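Local structure of leucyl-trna synthetase (Plasmodium knowlesi, 5FOF) at residues Y185-S189 and Y318-E324; S216-Y222 and T263-E269. The protein is the editing domain of the enzyme that ligates leucine to tRNA(Leu) using ATP, and probably hydrolyses the ester bond of mischarged tRNA(Leu). One frame throughout, in Å; residues are numbered along the deposited sequence.

Near the N terminus the chain lays down strand 33-40, the neighbour that strands 183-185 and 325-328 later pair with in the mixed sheet of the editing domain. The turn leaving strand 183-185 supplies the first half of contact 1. After strands 194-198 and 211-213, residues 216-222 enter helix 219-230, and 40 residues beyond them the start of helix 263-270 packs back to close contact 2. Helix 308-321 then returns the chain to the turn, and its C-terminal end closes contact 1 just before strand 325-328. Contact 2 is thus nested within the 128-residue loop of contact 1. Their nearest atoms are about 11 Å apart, without touching.

Contact 1: Y185-S189 and Y318-E324; sequences YSNLS and YIIKNNE
Glu-324 meets Asn-187 where the Schellman motif ending helix 308-321 faces an ST turn just after strand 183-185. In that turn Ser-186 OG accepts from Leu-188 N; in the helix end, Glu-324 N bonds back to Ile-319 O. Followed outward, Glu-324 begins with CB, which skirts Leu-188 CD2 at 4.3 Å. The chain bends at CG (chi2 -57°), turning the carboxylate to Asn-187, with CD 3.6 Å from Asn-187 CB. OE2 takes the amide N-H of Asn-187 ND2 (3.0 Å, 164°); the donor reaches it from above the carboxylate plane, while the oxygen lies close to the amide plane. OE1 accepts from Tyr-39 OH on strand 33-40 and from a water 2.7 Å away, which in turn accepts from Asn-187 N. Both carboxylate oxygens are therefore gripped, and the group's rotation is probably fixed. Alongside, the Leu-188 methyls divide the helix end between them: CD1 touches Ile-319 CG1 at 3.6 Å, and CD2 approaches the Tyr-318 ring at its edge, 3.7 Å from CE1. A second water bridges the turn to the helix, 2.9 Å from Asn-187 O and 2.7 Å from Tyr-318 OH.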
loop_
_atom_site.group_PDB
_atom_site.type_symbol
_atom_site.label_atom_id
_atom_site.label_comp_id
_atom_site.label_asym_id
_atom_site.label_seq_id
_atom_site.Cartn_x
_atom_site.Cartn_y
_atom_site.Cartn_z
ATOM N N TYR A 185 9.341 -2.870 4.745
ATOM C CA TYR A 185 10.156 -2.322 3.668
ATOM C C TYR A 185 9.510 -2.584 2.316
ATOM O O TYR A 185 8.612 -3.403 2.201
ATOM C CB TYR A 185 11.583 -2.885 3.750
ATOM C CG TYR A 185 11.714 -4.363 3.483
ATOM C CD1 TYR A 185 11.562 -5.302 4.512
ATOM C CD2 TYR A 185 12.019 -4.827 2.216
ATOM C CE1 TYR A 185 11.704 -6.668 4.270
ATOM C CE2 TYR A 185 12.157 -6.183 1.956
ATOM C CZ TYR A 185 12.005 -7.102 2.984
ATOM O OH TYR A 185 12.133 -8.443 2.707
ATOM N N SER A 186 9.937 -1.834 1.312
ATOM C CA SER A 186 9.707 -2.222 -0.068
ATOM C C SER A 186 11.059 -2.387 -0.724
ATOM O O SER A 186 12.054 -1.833 -0.250
ATOM C CB SER A 186 8.870 -1.185 -0.812
ATOM O OG SER A 186 9.664 -0.195 -1.427
ATOM N N ASN A 187 11.083 -3.129 -1.825
ATOM C CA ASN A 187 12.292 -3.245 -2.642
ATOM C C ASN A 187 12.494 -2.108 -3.650
ATOM O O ASN A 187 13.391 -2.192 -4.477
ATOM C CB ASN A 187 12.341 -4.608 -3.340
ATOM C CG ASN A 187 12.640 -5.736 -2.381
ATOM O OD1 ASN A 187 13.325 -5.557 -1.372
ATOM N ND2 ASN A 187 12.143 -6.905 -2.692
ATOM N N LEU A 188 11.685 -1.050 -3.579
ATOM C CA LEU A 188 11.868 0.142 -4.420
ATOM C C LEU A 188 12.301 1.366 -3.633
ATOM O O LEU A 188 12.800 2.316 -4.221
ATOM C CB LEU A 188 10.573 0.464 -5.169
ATOM C CG LEU A 188 9.812 -0.718 -5.775
ATOM C CD1 LEU A 188 8.480 -0.253 -6.331
ATOM C CD2 LEU A 188 10.613 -1.430 -6.850
ATOM N N SER A 189 12.108 1.360 -2.320
ATOM C CA SER A 189 12.387 2.538 -1.487
ATOM C C SER A 189 13.865 2.746 -1.278
ATOM O O SER A 189 14.631 1.795 -1.252
ATOM C CB SER A 189 11.713 2.414 -0.114
ATOM O OG SER A 189 11.773 1.090 0.349
ATOM N N TYR A 318 9.176 -1.956 -14.728
ATOM C CA TYR A 318 10.184 -2.451 -13.799
ATOM C C TYR A 318 9.522 -3.251 -12.659
ATOM O O TYR A 318 9.948 -4.368 -12.340
ATOM C CB TYR A 318 11.037 -1.284 -13.255
ATOM C CG TYR A 318 12.030 -1.685 -12.179
ATOM C CD1 TYR A 318 11.610 -1.901 -10.859
ATOM C CD2 TYR A 318 13.388 -1.851 -12.476
ATOM C CE1 TYR A 318 12.506 -2.294 -9.882
ATOM C CE2 TYR A 318 14.295 -2.236 -11.494
ATOM C CZ TYR A 318 13.845 -2.462 -10.202
ATOM O OH TYR A 318 14.715 -2.832 -9.211
ATOM N N ILE A 319 8.493 -2.677 -12.046
ATOM C CA ILE A 319 7.791 -3.333 -10.954
ATOM C C ILE A 319 7.200 -4.678 -11.360
ATOM O O ILE A 319 7.268 -5.627 -10.587
ATOM C CB ILE A 319 6.673 -2.439 -10.381
ATOM C CG1 ILE A 319 7.290 -1.296 -9.573
ATOM C CG2 ILE A 319 5.731 -3.247 -9.495
ATOM C CD1 ILE A 319 6.355 -0.135 -9.315
ATOM N N ILE A 320 6.597 -4.747 -12.543
ATOM C CA ILE A 320 6.033 -6.006 -13.020
ATOM C C ILE A 320 7.137 -7.013 -13.371
ATOM O O ILE A 320 7.030 -8.180 -13.017
ATOM C CB ILE A 320 5.072 -5.796 -14.224
ATOM C CG1 ILE A 320 3.799 -5.039 -13.790
ATOM C CG2 ILE A 320 4.694 -7.127 -14.869
ATOM C CD1 ILE A 320 3.150 -5.552 -12.521
ATOM N N LYS A 321 8.194 -6.558 -14.037
ATOM C CA LYS A 321 9.256 -7.448 -14.481
ATOM C C LYS A 321 9.998 -8.098 -13.307
ATOM O O LYS A 321 10.428 -9.237 -13.422
ATOM C CB LYS A 321 10.237 -6.693 -15.390
ATOM C CG LYS A 321 11.384 -7.541 -15.928
ATOM C CD LYS A 321 12.243 -6.758 -16.910
ATOM C CE LYS A 321 13.377 -7.612 -17.460
ATOM N NZ LYS A 321 14.316 -8.059 -16.393
ATOM N N ASN A 322 10.143 -7.371 -12.196
ATOM C CA ASN A 322 10.851 -7.871 -11.005
ATOM C C ASN A 322 9.954 -8.499 -9.931
ATOM O O ASN A 322 10.445 -8.879 -8.871
ATOM C CB ASN A 322 11.687 -6.746 -10.386
ATOM C CG ASN A 322 12.789 -6.269 -11.312
ATOM O OD1 ASN A 322 13.813 -6.931 -11.447
ATOM N ND2 ASN A 322 12.590 -5.118 -11.945
ATOM N N ASN A 323 8.660 -8.632 -10.218
ATOM C CA ASN A 323 7.690 -9.218 -9.298
ATOM C C ASN A 323 7.666 -8.506 -7.949
ATOM O O ASN A 323 7.675 -9.134 -6.904
ATOM C CB ASN A 323 7.945 -10.721 -9.121
ATOM C CG ASN A 323 8.002 -11.464 -10.444
ATOM O OD1 ASN A 323 6.967 -11.882 -10.987
ATOM N ND2 ASN A 323 9.209 -11.637 -10.970
ATOM N N GLU A 324 7.666 -7.184 -8.001
ATOM C CA GLU A 324 7.534 -6.345 -6.829
ATOM C C GLU A 324 6.139 -5.728 -6.751
ATOM O O GLU A 324 5.872 -4.889 -5.897
ATOM C CB GLU A 324 8.608 -5.251 -6.874
ATOM C CG GLU A 324 10.013 -5.787 -6.676
ATOM C CD GLU A 324 10.160 -6.562 -5.371
ATOM O OE1 GLU A 324 9.510 -6.189 -4.372
ATOM O OE2 GLU A 324 10.915 -7.551 -5.338
HETATM O O HOH W 1 8.685 -3.835 -3.239
HETATM O O HOH W 2 13.650 -3.774 -6.918
#

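Contact 2: S216-Y222 and T263-E269; sequences SDSADDY and TGKYFYE
Gly-264, in the first turn of helix 263-270, sits directly against the capped N terminus of helix 219-230, so that two helix starts meet almost backbone to backbone. Ser-218 is the N-cap of helix 219-230, its OG accepting from Asp-221 N at 3.0 Å.

Among the polar contacts, Gly-264 N donates to Ser-216 O (3.0 Å), a bent bond of 140° whose donor stands above the carbonyl plane. A CA-H...O contact runs the other way, with Ala-219 CA 3.5 Å from Gly-264 O. Having no side chain, Gly-264 can bring its CA to 3.6 Å from Ser-218 C. The buried residues here have further partners: Asp-217 OD2 accepts from Cys-253 N, and Gln-292 NE2 bonds both Thr-263 OG1 and Asp-217 O, tying in helix 281-295.

The aromatic contacts centre on Tyr-222, whose CG lies anti to the backbone N (chi1 -172°), which carries the ring over to the neighbouring helix. Lys-265 lies over one ring face, its CA making a CH-pi contact 4.0 Å from the centroid, nearly on the ring normal. Farther out, Lys-265 CG reaches the phenol end, 3.4 Å from Tyr-222 OH. Tyr-268 meets the same ring obliquely, with planes 59° apart; Tyr-222 CD1 and CE1 come over a face of the Tyr-268 ring, and CE1 approaches CD2 of Tyr-268 to 3.5 Å.

The contact joins the start of helix 219-230 to the start of helix 263-270, with helix 281-295 packed against both. Beside the phenol a water donates to Glu-269 OE2 at 3.0 Å and makes a weak bond with Tyr-222 OH.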
loop_
_atom_site.group_PDB
_atom_site.type_symbol
_atom_site.label_atom_id
_atom_site.label_comp_id
_atom_site.label_asym_id
_atom_site.label_seq_id
_atom_site.Cartn_x
_atom_site.Cartn_y
_atom_site.Cartn_z
ATOM N N SER A 216 7.608 13.742 0.715
ATOM C CA SER A 216 8.263 14.738 -0.132
ATOM C C SER A 216 7.413 15.170 -1.336
ATOM O O SER A 216 7.444 16.338 -1.709
ATOM C CB SER A 216 9.614 14.230 -0.626
ATOM O OG SER A 216 9.476 13.037 -1.390
ATOM N N ASP A 217 6.678 14.229 -1.933
ATOM C CA ASP A 217 5.992 14.435 -3.213
ATOM C C ASP A 217 4.475 14.305 -3.092
ATOM O O ASP A 217 3.799 14.110 -4.102
ATOM C CB ASP A 217 6.492 13.415 -4.244
ATOM C CG ASP A 217 8.003 13.378 -4.358
ATOM O OD1 ASP A 217 8.635 14.456 -4.282
ATOM O OD2 ASP A 217 8.571 12.264 -4.542
ATOM N N SER A 218 3.946 14.386 -1.868
ATOM C CA SER A 218 2.498 14.384 -1.631
ATOM C C SER A 218 2.144 15.342 -0.502
ATOM O O SER A 218 2.695 15.247 0.597
ATOM C CB SER A 218 2.006 12.976 -1.312
ATOM O OG SER A 218 0.740 12.980 -0.650
ATOM N N ALA A 219 1.208 16.252 -0.770
ATOM C CA ALA A 219 0.783 17.232 0.227
ATOM C C ALA A 219 0.012 16.560 1.349
ATOM O O ALA A 219 0.126 16.946 2.504
ATOM C CB ALA A 219 -0.062 18.305 -0.427
ATOM N N ASP A 220 -0.756 15.538 0.989
ATOM C CA ASP A 220 -1.581 14.779 1.924
ATOM C C ASP A 220 -0.698 13.943 2.864
ATOM O O ASP A 220 -0.956 13.867 4.074
ATOM C CB ASP A 220 -2.521 13.895 1.100
ATOM C CG ASP A 220 -3.587 13.193 1.928
ATOM O OD1 ASP A 220 -3.982 13.685 3.015
ATOM O OD2 ASP A 220 -4.056 12.125 1.474
ATOM N N ASP A 221 0.341 13.318 2.296
ATOM C CA ASP A 221 1.305 12.522 3.064
ATOM C C ASP A 221 2.117 13.421 4.007
ATOM O O ASP A 221 2.284 13.095 5.184
ATOM C CB ASP A 221 2.260 11.723 2.141
ATOM C CG ASP A 221 1.534 10.708 1.226
ATOM O OD1 ASP A 221 0.360 10.325 1.479
ATOM O OD2 ASP A 221 2.175 10.284 0.239
ATOM N N TYR A 222 2.605 14.551 3.501
ATOM C CA TYR A 222 3.319 15.531 4.357
ATOM C C TYR A 222 2.474 16.020 5.548
ATOM O O TYR A 222 3.000 16.223 6.641
ATOM C CB TYR A 222 3.778 16.751 3.536
ATOM C CG TYR A 222 4.684 17.728 4.276
ATOM C CD1 TYR A 222 4.157 18.776 5.029
ATOM C CD2 TYR A 222 6.071 17.625 4.191
ATOM C CE1 TYR A 222 4.986 19.676 5.696
ATOM C CE2 TYR A 222 6.902 18.516 4.852
ATOM C CZ TYR A 222 6.359 19.538 5.605
ATOM O OH TYR A 222 7.199 20.420 6.245
ATOM N N THR A 263 7.652 19.170 -3.345
ATOM C CA THR A 263 6.423 19.869 -3.721
ATOM C C THR A 263 5.301 19.620 -2.721
ATOM O O THR A 263 4.489 20.510 -2.460
ATOM C CB THR A 263 5.982 19.477 -5.130
ATOM O OG1 THR A 263 5.866 18.060 -5.216
ATOM C CG2 THR A 263 7.021 19.925 -6.131
ATOM N N GLY A 264 5.270 18.424 -2.144
ATOM C CA GLY A 264 4.357 18.118 -1.044
ATOM C C GLY A 264 4.434 19.137 0.073
ATOM O O GLY A 264 3.409 19.586 0.569
ATOM N N LYS A 265 5.660 19.500 0.456
ATOM C CA LYS A 265 5.919 20.523 1.480
ATOM C C LYS A 265 5.462 21.904 1.009
ATOM O O LYS A 265 4.738 22.609 1.720
ATOM C CB LYS A 265 7.419 20.583 1.814
ATOM C CG LYS A 265 7.784 21.391 3.062
ATOM C CD LYS A 265 9.069 22.193 2.901
ATOM C CE LYS A 265 9.710 22.488 4.253
ATOM N NZ LYS A 265 10.877 23.408 4.128
ATOM N N TYR A 266 5.899 22.276 -0.192
ATOM C CA TYR A 266 5.694 23.626 -0.729
ATOM C C TYR A 266 4.208 24.006 -0.868
ATOM O O TYR A 266 3.839 25.143 -0.587
ATOM C CB TYR A 266 6.425 23.759 -2.073
ATOM C CG TYR A 266 6.390 25.134 -2.712
ATOM C CD1 TYR A 266 5.291 25.540 -3.494
ATOM C CD2 TYR A 266 7.466 26.017 -2.578
ATOM C CE1 TYR A 266 5.258 26.786 -4.102
ATOM C CE2 TYR A 266 7.439 27.264 -3.187
ATOM C CZ TYR A 266 6.335 27.640 -3.946
ATOM O OH TYR A 266 6.299 28.868 -4.554
ATOM N N PHE A 267 3.374 23.058 -1.293
ATOM C CA PHE A 267 1.931 23.292 -1.439
ATOM C C PHE A 267 1.153 23.223 -0.107
ATOM O O PHE A 267 0.169 23.940 0.068
ATOM C CB PHE A 267 1.336 22.350 -2.498
ATOM C CG PHE A 267 1.637 22.770 -3.908
ATOM C CD1 PHE A 267 2.885 22.564 -4.453
ATOM C CD2 PHE A 267 0.667 23.392 -4.689
ATOM C CE1 PHE A 267 3.166 22.957 -5.749
ATOM C CE2 PHE A 267 0.943 23.787 -5.994
ATOM C CZ PHE A 267 2.198 23.574 -6.521
ATOM N N TYR A 268 1.585 22.371 0.818
ATOM C CA TYR A 268 1.083 22.392 2.215
ATOM C C TYR A 268 1.240 23.754 2.910
ATOM O O TYR A 268 0.342 24.186 3.623
ATOM C CB TYR A 268 1.813 21.331 3.037
ATOM C CG TYR A 268 1.530 21.288 4.523
ATOM C CD1 TYR A 268 0.522 20.482 5.033
ATOM C CD2 TYR A 268 2.333 21.985 5.428
ATOM C CE1 TYR A 268 0.275 20.414 6.395
ATOM C CE2 TYR A 268 2.109 21.925 6.795
ATOM C CZ TYR A 268 1.084 21.139 7.279
ATOM O OH TYR A 268 0.881 21.063 8.645
ATOM N N GLU A 269 2.389 24.405 2.715
ATOM C CA GLU A 269 2.668 25.708 3.335
ATOM C C GLU A 269 1.954 26.849 2.616
ATOM O O GLU A 269 1.335 27.683 3.265
ATOM C CB GLU A 269 4.174 25.992 3.371
ATOM C CG GLU A 269 4.957 25.126 4.349
ATOM C CD GLU A 269 6.443 25.454 4.379
ATOM O OE1 GLU A 269 6.889 26.401 3.694
ATOM O OE2 GLU A 269 7.178 24.757 5.099
HETATM O O HOH W 3 5.440 23.174 6.971
#